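Local coordinates for protein acetone carboxylase alpha subunit (Xanthobacter autotrophicus Py2, PDB 5M45) that is a member of the hydantoinase B/oxoprolinase family and forms part of a multi-chain enzyme that binds manganese, at residues A[430-435]-A[476-481]. Sequence-based numbering, arbitrary orientation.
Sequences AGNANT and AAIWNP
Trp479 and Thr435 make the direct polar link between these two buried loops. The indole NE1 donates to Thr435 OG1 over 3.1 Å, with an N-H...O angle of 161°, and the hydroxyl oxygen sits at the ring edge, close to the indole plane. Thr435 OG1 lies between the backbone N and the carbonyl carbon (chi1 67°), which leaves CG2 beside the backbone N; this methyl meets Ala477 CB at 3.8 Å. That same methyl of Ala477 lies over the centre of one face of the Trp479 ring, so the indole is held at its edge by a bond and on its face by a packed carbon.

At the other end, the flat amide of Asn432 is laid against the branched side of Ile478, CG to CB 3.6 Å. OD1 falls nearer the CG1-CD1 arm, while ND2 reaches CG2. The amide is held by two carbonyls: ND2 donates to Ala433 O of its own loop at 3.1 Å, approaching from above the carbonyl plane, and to Val405 O of helix 401-422. Ala433 O has a second task, accepting from a water at 2.8 Å; the water in turn accepts from Ile478 N at 3.0 Å and bridges the two backbones.

A type I turn from Ala477 to Asn480 presents Ile478 and Trp479, closed by Asn480 N to Ala477 O. Beyond it, Trp401 meets the Trp479 ring. The Trp479 side chain lies about 7 Å from the manganese(II) ion bound by His150, Asp153 and His175, so two loops pack here beside that metal site. Loop 430-435 follows helix 401-422, loop 476-481 precedes helix 488-494, and Trp412 of helix 401-422 packs on both Asn432 and Ile478.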
loop_
_atom_site.group_PDB
_atom_site.type_symbol
_atom_site.label_atom_id
_atom_site.label_comp_id
_atom_site.label_asym_id
_atom_site.label_seq_id
_atom_site.Cartn_x
_atom_site.Cartn_y
_atom_site.Cartn_z
ATOM N N ALA A 430 3.399 9.515 -39.833
ATOM C CA ALA A 430 3.863 8.134 -39.757
ATOM C C ALA A 430 3.745 7.510 -38.354
ATOM O O ALA A 430 3.876 6.305 -38.230
ATOM C CB ALA A 430 5.295 8.044 -40.252
ATOM N N GLY A 431 3.523 8.331 -37.315
ATOM C CA GLY A 431 3.218 7.838 -35.972
ATOM C C GLY A 431 4.013 8.487 -34.845
ATOM O O GLY A 431 4.931 9.282 -35.067
ATOM N N ASN A 432 3.632 8.158 -33.612
ATOM C CA ASN A 432 4.291 8.697 -32.421
ATOM C C ASN A 432 5.548 7.913 -32.023
ATOM O O ASN A 432 5.626 6.673 -32.200
ATOM C CB ASN A 432 3.310 8.825 -31.238
ATOM C CG ASN A 432 2.706 7.478 -30.805
ATOM O OD1 ASN A 432 1.685 7.053 -31.339
ATOM N ND2 ASN A 432 3.350 6.808 -29.833
ATOM N N ALA A 433 6.531 8.653 -31.480
ATOM C CA ALA A 433 7.709 8.074 -30.860
ATOM C C ALA A 433 7.348 7.240 -29.653
ATOM O O ALA A 433 6.310 7.469 -29.019
ATOM C CB ALA A 433 8.656 9.178 -30.420
ATOM N N ASN A 434 8.219 6.320 -29.306
ATOM C CA ASN A 434 8.201 5.740 -27.969
ATOM C C ASN A 434 8.592 6.846 -26.951
ATOM O O ASN A 434 9.635 7.513 -27.118
ATOM C CB ASN A 434 9.163 4.544 -27.870
ATOM C CG ASN A 434 8.923 3.702 -26.632
ATOM O OD1 ASN A 434 9.318 4.074 -25.515
ATOM N ND2 ASN A 434 8.284 2.553 -26.815
ATOM N N THR A 435 7.749 7.059 -25.943
ATOM C CA THR A 435 7.947 8.155 -24.979
ATOM C C THR A 435 8.860 7.682 -23.818
ATOM O O THR A 435 8.367 7.197 -22.779
ATOM C CB THR A 435 6.590 8.679 -24.451
ATOM O OG1 THR A 435 5.941 7.672 -23.655
ATOM C CG2 THR A 435 5.726 9.101 -25.564
ATOM N N ALA A 476 7.102 16.642 -28.660
ATOM C CA ALA A 476 5.794 16.146 -28.191
ATOM C C ALA A 476 5.834 14.688 -27.683
ATOM O O ALA A 476 6.873 13.984 -27.786
ATOM C CB ALA A 476 4.777 16.257 -29.317
ATOM N N ALA A 477 4.705 14.288 -27.105
ATOM C CA ALA A 477 4.443 12.911 -26.705
ATOM C C ALA A 477 3.015 12.575 -27.105
ATOM O O ALA A 477 2.158 13.449 -27.122
ATOM C CB ALA A 477 4.627 12.759 -25.203
ATOM N N ILE A 478 2.739 11.321 -27.408
ATOM C CA ILE A 478 1.337 10.897 -27.730
ATOM C C ILE A 478 0.314 11.273 -26.627
ATOM O O ILE A 478 -0.797 11.655 -26.944
ATOM C CB ILE A 478 1.264 9.398 -28.085
ATOM C CG1 ILE A 478 -0.139 8.984 -28.582
ATOM C CG2 ILE A 478 1.650 8.507 -26.917
ATOM C CD1 ILE A 478 -0.582 9.707 -29.837
ATOM N N TRP A 479 0.721 11.199 -25.356
ATOM C CA TRP A 479 -0.159 11.523 -24.222
ATOM C C TRP A 479 -0.302 13.032 -23.903
ATOM O O TRP A 479 -1.062 13.407 -22.998
ATOM C CB TRP A 479 0.226 10.707 -22.934
ATOM C CG TRP A 479 1.685 10.517 -22.707
ATOM C CD1 TRP A 479 2.410 9.382 -22.964
ATOM C CD2 TRP A 479 2.629 11.485 -22.245
ATOM N NE1 TRP A 479 3.726 9.571 -22.676
ATOM C CE2 TRP A 479 3.903 10.851 -22.218
ATOM C CE3 TRP A 479 2.519 12.812 -21.805
ATOM C CZ2 TRP A 479 5.056 11.505 -21.814
ATOM C CZ3 TRP A 479 3.676 13.477 -21.403
ATOM C CH2 TRP A 479 4.926 12.814 -21.398
ATOM N N ASN A 480 0.445 13.903 -24.592
ATOM C CA ASN A 480 0.287 15.359 -24.503
ATOM C C ASN A 480 1.026 16.027 -25.677
ATOM O O ASN A 480 2.312 16.100 -25.671
ATOM C CB ASN A 480 0.811 15.939 -23.150
ATOM C CG ASN A 480 0.500 17.446 -22.997
ATOM O OD1 ASN A 480 0.048 18.138 -23.959
ATOM N ND2 ASN A 480 0.739 17.976 -21.789
ATOM N N PRO A 481 0.276 16.510 -26.697
ATOM C CA PRO A 481 0.924 17.121 -27.858
ATOM C C PRO A 481 1.590 18.494 -27.571
ATOM O O PRO A 481 2.410 18.955 -28.402
ATOM C CB PRO A 481 -0.232 17.213 -28.882
ATOM C CG PRO A 481 -1.462 17.423 -28.026
ATOM C CD PRO A 481 -1.198 16.571 -26.797
HETATM O O HOH W 1 5.176 10.039 -28.603
#